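Local coordinates for protein 2-(hydroxymethyl)glutarate dehydrogenase (Eubacterium barkeri, PDB 3CKY) that reduces 2-formylglutarate to (S)-2-hydroxymethylglutarate with NADH, a step in the fermentation of nicotinate, at residues V100-T105 against L249-E254; L181-A186 against P260-A265; A191-V196 against Q291-S296; M238-K243 against L277-M282. One frame throughout, in Å; residues are numbered along the deposited sequence.

Interaction 1 (V100-T105 against L249-E254); sequences VSPSST and LEAGKE
Ser101, at the N-cap position of helix 102-114, faces the carboxylates of Glu250 and Glu254 on helix 238-255. The polar part centres on Glu250. With CG anti to the backbone N (chi1 -174°) and the chain extended beyond it, its carboxylate is carried across to the start of the other helix. OE1 of Glu250 lies 2.9 Å from Ser101 OG, and OE2 works through water: a water donates to Glu250 OE2 (2.7 Å) and accepts from Ser101 N (3.1 Å). The water thus ties one carboxylate oxygen to the serine backbone, while the other lies close to its hydroxyl. Were Glu250 an alanine, the water would probably lose its anionic acceptor and Ser101 OG its nearest partner across the contact. Glu254 reaches over Ser103, but these two side chains are modelled too close together for the details to be trusted. The apolar part is small: Pro102 CD rests against Ala251 CB at 4.3 Å. Around the contact, Pro102 also leans on Ala172 and Ile175 of helix 169-197 and on Cys198 of the third subunit. Thr105 bonds Asp171 and packs by strand 118-125, while Leu249 turns to helix 260-274; the contact therefore spans the seam between the Rossmann-type nucleotide-binding domain and the helical C-terminal domain.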
loop_
_atom_site.group_PDB
_atom_site.type_symbol
_atom_site.label_atom_id
_atom_site.label_comp_id
_atom_site.label_asym_id
_atom_site.label_seq_id
_atom_site.Cartn_x
_atom_site.Cartn_y
_atom_site.Cartn_z
ATOM N N VAL A 100 -10.051 9.627 -19.514
ATOM C CA VAL A 100 -9.002 8.702 -19.899
ATOM C C VAL A 100 -7.613 9.212 -19.496
ATOM O O VAL A 100 -7.447 10.363 -19.125
ATOM C CB VAL A 100 -9.021 8.434 -21.431
ATOM C CG1 VAL A 100 -10.329 7.756 -21.854
ATOM C CG2 VAL A 100 -8.782 9.725 -22.213
ATOM N N SER A 101 -6.622 8.327 -19.544
ATOM C CA SER A 101 -5.244 8.711 -19.241
ATOM C C SER A 101 -4.678 9.592 -20.355
ATOM O O SER A 101 -5.093 9.467 -21.509
ATOM C CB SER A 101 -4.367 7.474 -19.075
ATOM O OG SER A 101 -4.279 6.778 -20.306
ATOM N N PRO A 102 -3.739 10.496 -20.007
ATOM C CA PRO A 102 -3.035 11.276 -21.016
ATOM C C PRO A 102 -2.460 10.422 -22.148
ATOM O O PRO A 102 -2.577 10.797 -23.317
ATOM C CB PRO A 102 -1.909 11.946 -20.220
ATOM C CG PRO A 102 -2.407 12.024 -18.826
ATOM C CD PRO A 102 -3.306 10.841 -18.637
ATOM N N SER A 103 -1.859 9.286 -21.800
ATOM C CA SER A 103 -1.232 8.398 -22.786
ATOM C C SER A 103 -2.247 7.898 -23.809
ATOM O O SER A 103 -1.951 7.836 -24.994
ATOM C CB SER A 103 -0.577 7.205 -22.085
ATOM O OG SER A 103 -1.567 6.376 -21.511
ATOM N N SER A 104 -3.437 7.528 -23.334
ATOM C CA SER A 104 -4.568 7.176 -24.199
ATOM C C SER A 104 -4.789 8.227 -25.282
ATOM O O SER A 104 -4.916 7.903 -26.471
ATOM C CB SER A 104 -5.853 7.016 -23.363
ATOM O OG SER A 104 -7.032 7.276 -24.132
ATOM N N THR A 105 -4.833 9.488 -24.854
ATOM C CA THR A 105 -5.056 10.606 -25.762
ATOM C C THR A 105 -3.846 10.862 -26.677
ATOM O O THR A 105 -4.028 11.194 -27.853
ATOM C CB THR A 105 -5.430 11.880 -24.980
ATOM O OG1 THR A 105 -6.693 11.679 -24.331
ATOM C CG2 THR A 105 -5.538 13.092 -25.895
ATOM N N LEU A 249 -3.597 5.788 -11.255
ATOM C CA LEU A 249 -2.621 4.709 -11.179
ATOM C C LEU A 249 -2.109 4.321 -12.562
ATOM O O LEU A 249 -0.933 3.964 -12.706
ATOM C CB LEU A 249 -3.215 3.483 -10.470
ATOM C CG LEU A 249 -3.578 3.658 -8.985
ATOM C CD1 LEU A 249 -4.230 2.388 -8.437
ATOM C CD2 LEU A 249 -2.379 4.056 -8.150
ATOM N N GLU A 250 -2.990 4.360 -13.556
ATOM C CA GLU A 250 -2.590 4.122 -14.947
ATOM C C GLU A 250 -1.596 5.189 -15.377
ATOM O O GLU A 250 -0.560 4.877 -15.967
ATOM C CB GLU A 250 -3.803 4.120 -15.892
ATOM C CG GLU A 250 -3.437 3.725 -17.309
ATOM C CD GLU A 250 -4.502 4.047 -18.351
ATOM O OE1 GLU A 250 -4.154 3.988 -19.559
ATOM O OE2 GLU A 250 -5.658 4.371 -17.959
ATOM N N ALA A 251 -1.892 6.449 -15.072
ATOM C CA ALA A 251 -0.948 7.536 -15.390
ATOM C C ALA A 251 0.368 7.406 -14.615
ATOM O O ALA A 251 1.448 7.671 -15.155
ATOM C CB ALA A 251 -1.586 8.913 -15.165
ATOM N N GLY A 252 0.294 7.002 -13.349
ATOM C CA GLY A 252 1.499 6.746 -12.569
ATOM C C GLY A 252 2.407 5.673 -13.158
ATOM O O GLY A 252 3.634 5.836 -13.192
ATOM N N LYS A 253 1.804 4.573 -13.610
ATOM C CA LYS A 253 2.525 3.467 -14.242
ATOM C C LYS A 253 3.172 3.918 -15.546
ATOM O O LYS A 253 4.337 3.630 -15.787
ATOM C CB LYS A 253 1.583 2.272 -14.488
ATOM C CG LYS A 253 2.142 1.186 -15.431
ATOM C CD LYS A 253 1.300 -0.100 -15.412
ATOM C CE LYS A 253 2.007 -1.255 -16.182
ATOM N NZ LYS A 253 1.441 -2.653 -15.912
ATOM N N GLU A 254 2.406 4.624 -16.379
ATOM C CA GLU A 254 2.897 5.124 -17.676
ATOM C C GLU A 254 3.996 6.187 -17.518
ATOM O O GLU A 254 4.897 6.275 -18.341
ATOM C CB GLU A 254 1.741 5.692 -18.510
ATOM C CG GLU A 254 0.726 4.631 -18.945
ATOM C CD GLU A 254 -0.636 5.197 -19.371
ATOM O OE1 GLU A 254 -0.975 6.364 -19.031
ATOM O OE2 GLU A 254 -1.388 4.459 -20.052
HETATM O O HOH W 1 -7.169 5.348 -19.971
#

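Interaction 2 (L181-A186 against P260-A265); sequences LGCNMA and PMTAMA
The crossing of helix 169-197 with helix 260-274, inside the helical C-terminal domain, sets Cys183 and Ala186 against Ala265. The short axes pass 9.1 Å apart at 66°, and small residues at the crossing let the backbones come near. Ala186 CB and Ala265 CB meet methyl to methyl at 3.9 Å. One turn earlier, Ala265 CB sits over the backbone of Cys183, 4.1 Å from its CA, and also faces the carbonyl of Gly182. The thiol extends the contact along the second helix. With SG anti to its own carbonyl carbon (chi1 -72°), Cys183 lays the sulfur over the main chain of Thr262, 3.7 Å from its CA, and beside Met261 CB at 4.2 Å. Thr262 turns its CB away from the first helix, and its OG1 bonds Glu190 of the third subunit, whose other carboxylate oxygen accepts from Met261 N. Cys183 and Met261 both touch Ser187 of that same subunit, which places this crossing at a subunit interface of the homotetramer. No hydrogen bond joins the two segments. The join is made of methyl groups, one sulfur and backbone, all buried, so it depends on close fit and the exclusion of water; the polar gripping nearby, at Glu190 of the third subunit, belongs to assembly of the tetramer.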
loop_
_atom_site.group_PDB
_atom_site.type_symbol
_atom_site.label_atom_id
_atom_site.label_comp_id
_atom_site.label_asym_id
_atom_site.label_seq_id
_atom_site.Cartn_x
_atom_site.Cartn_y
_atom_site.Cartn_z
ATOM N N LEU A 181 -9.229 14.357 -4.350
ATOM C CA LEU A 181 -10.563 14.159 -3.776
ATOM C C LEU A 181 -10.709 12.770 -3.145
ATOM O O LEU A 181 -11.158 12.641 -2.006
ATOM C CB LEU A 181 -11.653 14.339 -4.843
ATOM C CG LEU A 181 -13.116 14.119 -4.416
ATOM C CD1 LEU A 181 -13.499 15.034 -3.206
ATOM C CD2 LEU A 181 -14.070 14.340 -5.587
ATOM N N GLY A 182 -10.343 11.737 -3.901
ATOM C CA GLY A 182 -10.412 10.361 -3.427
ATOM C C GLY A 182 -9.537 10.070 -2.229
ATOM O O GLY A 182 -9.993 9.467 -1.261
ATOM N N CYS A 183 -8.286 10.507 -2.288
ATOM C CA CYS A 183 -7.369 10.346 -1.166
ATOM C C CYS A 183 -7.871 11.065 0.090
ATOM O O CYS A 183 -7.829 10.509 1.194
ATOM C CB CYS A 183 -5.974 10.866 -1.520
ATOM S SG CYS A 183 -5.030 9.853 -2.693
ATOM N N ASN A 184 -8.330 12.299 -0.086
ATOM C CA ASN A 184 -8.750 13.129 1.033
ATOM C C ASN A 184 -9.949 12.497 1.717
ATOM O O ASN A 184 -10.048 12.511 2.937
ATOM C CB ASN A 184 -9.070 14.561 0.564
ATOM C CG ASN A 184 -7.849 15.309 0.082
ATOM O OD1 ASN A 184 -6.710 14.877 0.282
ATOM N ND2 ASN A 184 -8.075 16.445 -0.556
ATOM N N MET A 185 -10.842 11.906 0.922
ATOM C CA MET A 185 -12.006 11.231 1.458
ATOM C C MET A 185 -11.628 9.951 2.200
ATOM O O MET A 185 -12.091 9.710 3.318
ATOM C CB MET A 185 -12.997 10.912 0.348
ATOM C CG MET A 185 -14.273 10.153 0.818
ATOM S SD MET A 185 -15.377 11.094 1.896
ATOM C CE MET A 185 -15.236 10.221 3.460
ATOM N N ALA A 186 -10.785 9.132 1.586
ATOM C CA ALA A 186 -10.293 7.928 2.245
ATOM C C ALA A 186 -9.644 8.252 3.611
ATOM O O ALA A 186 -9.864 7.552 4.594
ATOM C CB ALA A 186 -9.298 7.174 1.320
ATOM N N PRO A 260 1.693 5.852 -3.786
ATOM C CA PRO A 260 1.313 4.999 -2.653
ATOM C C PRO A 260 -0.014 5.376 -1.971
ATOM O O PRO A 260 -0.799 4.494 -1.640
ATOM C CB PRO A 260 2.488 5.157 -1.676
ATOM C CG PRO A 260 3.196 6.390 -2.084
ATOM C CD PRO A 260 3.004 6.486 -3.572
ATOM N N MET A 261 -0.245 6.661 -1.733
ATOM C CA MET A 261 -1.493 7.109 -1.102
ATOM C C MET A 261 -2.687 6.824 -1.994
ATOM O O MET A 261 -3.737 6.393 -1.521
ATOM C CB MET A 261 -1.445 8.610 -0.799
ATOM C CG MET A 261 -0.359 9.006 0.181
ATOM S SD MET A 261 -0.564 8.328 1.826
ATOM C CE MET A 261 -1.959 9.313 2.440
ATOM N N THR A 262 -2.533 7.089 -3.286
ATOM C CA THR A 262 -3.577 6.816 -4.265
ATOM C C THR A 262 -3.899 5.335 -4.300
ATOM O O THR A 262 -5.074 4.959 -4.312
ATOM C CB THR A 262 -3.141 7.274 -5.671
ATOM O OG1 THR A 262 -2.820 8.677 -5.624
ATOM C CG2 THR A 262 -4.231 7.013 -6.703
ATOM N N ALA A 263 -2.843 4.519 -4.339
ATOM C CA ALA A 263 -2.957 3.072 -4.391
ATOM C C ALA A 263 -3.754 2.566 -3.195
ATOM O O ALA A 263 -4.665 1.709 -3.348
ATOM C CB ALA A 263 -1.575 2.420 -4.428
ATOM N N MET A 264 -3.424 3.085 -2.008
ATOM C CA MET A 264 -4.109 2.614 -0.815
ATOM C C MET A 264 -5.557 3.103 -0.816
ATOM O O MET A 264 -6.456 2.316 -0.498
ATOM C CB MET A 264 -3.358 2.964 0.487
ATOM C CG MET A 264 -2.114 2.074 0.791
ATOM S SD MET A 264 -2.172 0.329 0.243
ATOM C CE MET A 264 -3.589 -0.252 1.176
ATOM N N ALA A 265 -5.794 4.352 -1.202
ATOM C CA ALA A 265 -7.173 4.861 -1.341
ATOM C C ALA A 265 -7.985 3.970 -2.273
ATOM O O ALA A 265 -9.132 3.664 -2.001
ATOM C CB ALA A 265 -7.183 6.322 -1.850
#

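Interaction 3 (A191-V196 against Q291-S296); sequences ALVLGV and QMTGVS
Val196 and Val295 make the tight part of the contact, their side chains lying alongside and running opposite ways with the CG1 methyls 3.6 Å apart. Val196 CG1, anti to its backbone N (chi1 171°), also presses on the carbonyl of Ser296, 3.4 Å from its O. Val295 CG1 also lies 3.7 Å from Val193 O, near the end of helix 169-197. Val193 completes the apolar patch more distantly: its CG1 stands 4.0 Å from Val295 CB and 3.9 Å from Thr293 OG1. That hydroxyl shapes the chain as it leaves helix 286-293. It accepts from Val295 N (3.0 Å, 156°) in an ST turn and donates to Trp289 O. A valine at Thr293 would probably leave Val295 N without this acceptor and the turn freer to shift, disturbing the seat of Val295. The solvent side begins at the Ser296 side chain, exposed and pointing away, though its carbonyl still touches Val196. The third subunit closes in with Val257 on Val193 and Asn256 on Thr293, and Ala274 of the fourth subunit reaches Thr293 as well. Val297 continues the cover over Val193 and Val196; Met205 of helix 202-210 also touches Val196, and Ile286 and Trp289 of helix 286-293 pack on Val193.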
loop_
_atom_site.group_PDB
_atom_site.type_symbol
_atom_site.label_atom_id
_atom_site.label_comp_id
_atom_site.label_asym_id
_atom_site.label_seq_id
_atom_site.Cartn_x
_atom_site.Cartn_y
_atom_site.Cartn_z
ATOM N N ALA A 191 -10.202 8.745 9.826
ATOM C CA ALA A 191 -10.051 9.813 10.826
ATOM C C ALA A 191 -11.293 10.025 11.677
ATOM O O ALA A 191 -11.208 10.202 12.902
ATOM C CB ALA A 191 -9.675 11.127 10.146
ATOM N N LEU A 192 -12.448 10.039 11.024
ATOM C CA LEU A 192 -13.716 10.259 11.712
ATOM C C LEU A 192 -14.073 9.090 12.626
ATOM O O LEU A 192 -14.541 9.280 13.744
ATOM C CB LEU A 192 -14.830 10.507 10.700
ATOM C CG LEU A 192 -14.770 11.842 9.943
ATOM C CD1 LEU A 192 -15.910 11.913 8.924
ATOM C CD2 LEU A 192 -14.832 13.024 10.909
ATOM N N VAL A 193 -13.822 7.882 12.148
ATOM C CA VAL A 193 -14.025 6.683 12.950
ATOM C C VAL A 193 -13.134 6.684 14.203
ATOM O O VAL A 193 -13.602 6.348 15.299
ATOM C CB VAL A 193 -13.772 5.426 12.099
ATOM C CG1 VAL A 193 -13.743 4.160 12.967
ATOM C CG2 VAL A 193 -14.805 5.350 10.956
ATOM N N LEU A 194 -11.860 7.061 14.026
ATOM C CA LEU A 194 -10.920 7.197 15.137
ATOM C C LEU A 194 -11.429 8.187 16.180
ATOM O O LEU A 194 -11.416 7.891 17.370
ATOM C CB LEU A 194 -9.554 7.655 14.627
ATOM C CG LEU A 194 -8.417 7.818 15.673
ATOM C CD1 LEU A 194 -8.076 6.494 16.369
ATOM C CD2 LEU A 194 -7.172 8.453 15.072
ATOM N N GLY A 195 -11.870 9.353 15.706
ATOM C CA GLY A 195 -12.361 10.424 16.561
ATOM C C GLY A 195 -13.535 9.988 17.391
ATOM O O GLY A 195 -13.543 10.221 18.590
ATOM N N VAL A 196 -14.508 9.340 16.749
ATOM C CA VAL A 196 -15.678 8.829 17.451
ATOM C C VAL A 196 -15.244 7.813 18.496
ATOM O O VAL A 196 -15.623 7.900 19.652
ATOM C CB VAL A 196 -16.753 8.241 16.495
ATOM C CG1 VAL A 196 -17.864 7.519 17.307
ATOM C CG2 VAL A 196 -17.348 9.361 15.627
ATOM N N GLN A 291 -18.371 -0.993 9.741
ATOM C CA GLN A 291 -18.758 -2.384 9.761
ATOM C C GLN A 291 -17.668 -3.210 10.458
ATOM O O GLN A 291 -17.976 -4.116 11.225
ATOM C CB GLN A 291 -19.025 -2.896 8.340
ATOM C CG GLN A 291 -19.390 -4.380 8.251
ATOM C CD GLN A 291 -20.579 -4.769 9.127
ATOM O OE1 GLN A 291 -21.626 -4.109 9.103
ATOM N NE2 GLN A 291 -20.425 -5.852 9.902
ATOM N N MET A 292 -16.407 -2.888 10.200
ATOM C CA MET A 292 -15.301 -3.656 10.763
ATOM C C MET A 292 -15.116 -3.427 12.268
ATOM O O MET A 292 -14.705 -4.344 12.983
ATOM C CB MET A 292 -14.004 -3.302 10.036
ATOM C CG MET A 292 -12.900 -4.332 10.177
ATOM S SD MET A 292 -11.418 -3.833 9.300
ATOM C CE MET A 292 -11.965 -3.869 7.583
ATOM N N THR A 293 -15.437 -2.217 12.740
ATOM C CA THR A 293 -15.106 -1.781 14.106
ATOM C C THR A 293 -16.293 -1.756 15.082
ATOM O O THR A 293 -16.094 -1.796 16.297
ATOM C CB THR A 293 -14.451 -0.339 14.098
ATOM O OG1 THR A 293 -15.380 0.645 13.601
ATOM C CG2 THR A 293 -13.146 -0.323 13.281
ATOM N N GLY A 294 -17.518 -1.680 14.534
ATOM C CA GLY A 294 -18.698 -1.412 15.308
ATOM C C GLY A 294 -18.839 0.045 15.683
ATOM O O GLY A 294 -19.741 0.404 16.407
ATOM N N VAL A 295 -17.946 0.897 15.204
ATOM C CA VAL A 295 -18.037 2.326 15.505
ATOM C C VAL A 295 -19.078 2.961 14.587
ATOM O O VAL A 295 -19.130 2.676 13.376
ATOM C CB VAL A 295 -16.669 3.040 15.374
ATOM C CG1 VAL A 295 -16.829 4.542 15.512
ATOM C CG2 VAL A 295 -15.695 2.499 16.425
ATOM N N SER A 296 -19.932 3.783 15.187
ATOM C CA SER A 296 -20.968 4.491 14.445
ATOM C C SER A 296 -20.601 5.965 14.300
ATOM O O SER A 296 -20.443 6.668 15.293
ATOM C CB SER A 296 -22.325 4.368 15.141
ATOM O OG SER A 296 -23.295 5.107 14.410
#

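Interaction 4 (M238-K243 against L277-M282); sequences MDLQHK and LGREDM
Two flat charged groups, the Arg279 guanidinium and the Asp239 carboxylate, meet at the edge of the guanidinium. Asp239 OD2 lies near its plane and takes a weak hydrogen bond from Arg279 NE (3.3 Å, 161°), part of a salt bridge; Asp239 CB lies at the same rim, and Leu240 CG borders it near NH1. The arginine starts out away from helix 238-255, and bends at chi2 and chi3 bring its end back. The other carboxylate oxygen, OD1, pairs with Arg273, so Asp239 holds two arginines. The Asp239 carboxylate also lies close to Gly278, with OD1 3.3 Å from the glycine CA, a place where a side chain on that residue would collide with the carboxylate. Gly278 belongs to a type I beta turn, Leu277 to Glu280, which meets the first turn of helix 238-255. There the backbone NH groups that lack an acceptor within their own helix find one in the turn: Asp239 N donates to Gly278 O (2.9 Å), in the carbonyl plane and on a lone pair, while Met238 N donates to Glu280 O (2.9 Å), almost in line with the carbonyl bond. Past the turn, Asp281 is held by Lys222 and Ser283. Apolar groups fill in on two sides. Met238, bent at chi3 (-63°), brings CE to 3.6 Å from Leu277 CB, its side chain crossing that of Leu277 at a slant. Met282 CB sits 3.8 Å from Met238 CA and 3.9 Å from Gln241 CB, and its chain then turns off toward Met185 of helix 169-197.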
loop_
_atom_site.group_PDB
_atom_site.type_symbol
_atom_site.label_atom_id
_atom_site.label_comp_id
_atom_site.label_asym_id
_atom_site.label_seq_id
_atom_site.Cartn_x
_atom_site.Cartn_y
_atom_site.Cartn_z
ATOM N N MET A 238 -19.436 6.001 -5.733
ATOM C CA MET A 238 -18.192 5.365 -5.299
ATOM C C MET A 238 -17.482 4.671 -6.475
ATOM O O MET A 238 -16.258 4.720 -6.571
ATOM C CB MET A 238 -18.479 4.372 -4.176
ATOM C CG MET A 238 -17.224 3.857 -3.486
ATOM S SD MET A 238 -17.557 2.644 -2.207
ATOM C CE MET A 238 -18.512 3.581 -1.006
ATOM N N ASP A 239 -18.260 4.044 -7.365
ATOM C CA ASP A 239 -17.706 3.408 -8.561
ATOM C C ASP A 239 -16.926 4.404 -9.402
ATOM O O ASP A 239 -15.879 4.069 -9.946
ATOM C CB ASP A 239 -18.804 2.772 -9.423
ATOM C CG ASP A 239 -19.393 1.502 -8.811
ATOM O OD1 ASP A 239 -18.680 0.747 -8.109
ATOM O OD2 ASP A 239 -20.584 1.236 -9.043
ATOM N N LEU A 240 -17.432 5.629 -9.499
ATOM C CA LEU A 240 -16.812 6.640 -10.346
ATOM C C LEU A 240 -15.524 7.191 -9.736
ATOM O O LEU A 240 -14.521 7.352 -10.419
ATOM C CB LEU A 240 -17.800 7.752 -10.663
ATOM C CG LEU A 240 -18.996 7.307 -11.499
ATOM C CD1 LEU A 240 -20.006 8.450 -11.668
ATOM C CD2 LEU A 240 -18.540 6.750 -12.875
ATOM N N GLN A 241 -15.553 7.456 -8.440
ATOM C CA GLN A 241 -14.358 7.863 -7.716
ATOM C C GLN A 241 -13.251 6.794 -7.783
ATOM O O GLN A 241 -12.081 7.121 -7.919
ATOM C CB GLN A 241 -14.703 8.159 -6.251
ATOM C CG GLN A 241 -13.499 8.552 -5.408
ATOM C CD GLN A 241 -12.800 9.814 -5.931
ATOM O OE1 GLN A 241 -11.773 9.740 -6.622
ATOM N NE2 GLN A 241 -13.357 10.972 -5.616
ATOM N N HIS A 242 -13.647 5.529 -7.649
ATOM C CA HIS A 242 -12.754 4.390 -7.801
ATOM C C HIS A 242 -12.148 4.329 -9.211
ATOM O O HIS A 242 -10.948 4.123 -9.365
ATOM C CB HIS A 242 -13.504 3.074 -7.496
ATOM C CG HIS A 242 -12.633 1.861 -7.590
ATOM N ND1 HIS A 242 -11.779 1.488 -6.572
ATOM C CD2 HIS A 242 -12.435 0.972 -8.594
ATOM C CE1 HIS A 242 -11.120 0.403 -6.938
ATOM N NE2 HIS A 242 -11.497 0.075 -8.160
ATOM N N LYS A 243 -12.986 4.509 -10.221
ATOM C CA LYS A 243 -12.527 4.566 -11.616
ATOM C C LYS A 243 -11.478 5.676 -11.787
ATOM O O LYS A 243 -10.445 5.492 -12.441
ATOM C CB LYS A 243 -13.730 4.821 -12.536
ATOM C CG LYS A 243 -13.463 4.740 -14.016
ATOM C CD LYS A 243 -14.616 5.396 -14.789
ATOM C CE LYS A 243 -14.594 5.070 -16.290
ATOM N NZ LYS A 243 -13.610 5.890 -17.093
ATOM N N LEU A 277 -21.492 -1.065 -2.091
ATOM C CA LEU A 277 -21.716 0.370 -1.914
ATOM C C LEU A 277 -21.376 1.195 -3.155
ATOM O O LEU A 277 -21.413 2.415 -3.110
ATOM C CB LEU A 277 -20.895 0.861 -0.726
ATOM C CG LEU A 277 -21.387 0.681 0.727
ATOM C CD1 LEU A 277 -22.501 -0.323 0.909
ATOM C CD2 LEU A 277 -20.194 0.389 1.647
ATOM N N GLY A 278 -21.077 0.532 -4.272
ATOM C CA GLY A 278 -20.604 1.209 -5.479
ATOM C C GLY A 278 -21.466 2.328 -6.038
ATOM O O GLY A 278 -20.944 3.296 -6.612
ATOM N N ARG A 279 -22.782 2.207 -5.869
ATOM C CA ARG A 279 -23.743 3.190 -6.392
ATOM C C ARG A 279 -24.071 4.319 -5.410
ATOM O O ARG A 279 -24.698 5.307 -5.780
ATOM C CB ARG A 279 -25.040 2.478 -6.789
ATOM C CG ARG A 279 -24.880 1.539 -7.970
ATOM C CD ARG A 279 -24.809 2.319 -9.261
ATOM N NE ARG A 279 -23.467 2.835 -9.550
ATOM C CZ ARG A 279 -23.199 3.934 -10.269
ATOM N NH1 ARG A 279 -21.932 4.287 -10.481
ATOM N NH2 ARG A 279 -24.174 4.694 -10.773
ATOM N N GLU A 280 -23.646 4.174 -4.165
ATOM C CA GLU A 280 -23.809 5.229 -3.181
ATOM C C GLU A 280 -22.719 6.276 -3.359
ATOM O O GLU A 280 -21.682 5.991 -3.968
ATOM C CB GLU A 280 -23.728 4.634 -1.773
ATOM C CG GLU A 280 -24.834 3.626 -1.502
ATOM C CD GLU A 280 -24.888 3.114 -0.076
ATOM O OE1 GLU A 280 -25.716 2.219 0.172
ATOM O OE2 GLU A 280 -24.138 3.581 0.808
ATOM N N ASP A 281 -22.942 7.477 -2.818
ATOM C CA ASP A 281 -21.924 8.498 -2.818
ATOM C C ASP A 281 -20.657 7.893 -2.230
ATOM O O ASP A 281 -20.708 7.029 -1.338
ATOM C CB ASP A 281 -22.346 9.731 -2.018
ATOM C CG ASP A 281 -21.264 10.785 -1.959
ATOM O OD1 ASP A 281 -21.098 11.505 -2.957
ATOM O OD2 ASP A 281 -20.564 10.870 -0.919
ATOM N N MET A 282 -19.521 8.355 -2.742
ATOM C CA MET A 282 -18.239 7.806 -2.354
ATOM C C MET A 282 -17.897 7.971 -0.869
ATOM O O MET A 282 -17.091 7.230 -0.378
ATOM C CB MET A 282 -17.127 8.370 -3.252
ATOM C CG MET A 282 -17.072 9.903 -3.431
ATOM S SD MET A 282 -15.905 10.756 -2.374
ATOM C CE MET A 282 -16.957 11.093 -0.996
#

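Helix 238-255 carries interaction 4 at its start and interaction 1 near its end, their centres 20 Å apart. Lys243, which probably binds NAD(+), closes the 238-243 segment of interaction 4; the side chains of Lys243 and Glu250, the latter in interaction 1, are about 8 Å apart. Interaction 1 is also near the probable active-site residue Lys174, whose side chain is about 9 Å from that of Pro102. Interaction 2 joins the set: Leu249 CD2 touches Thr262 CG2 (3.8 Å) from interaction 1, and Met185 SD meets Met282 CE (3.3 Å) from interaction 4. Interaction 3, further along helix 169-197, has its centre 18 Å from that of interaction 2 and lies away from these sites. Interactions 1, 2 and 3 all touch the third subunit.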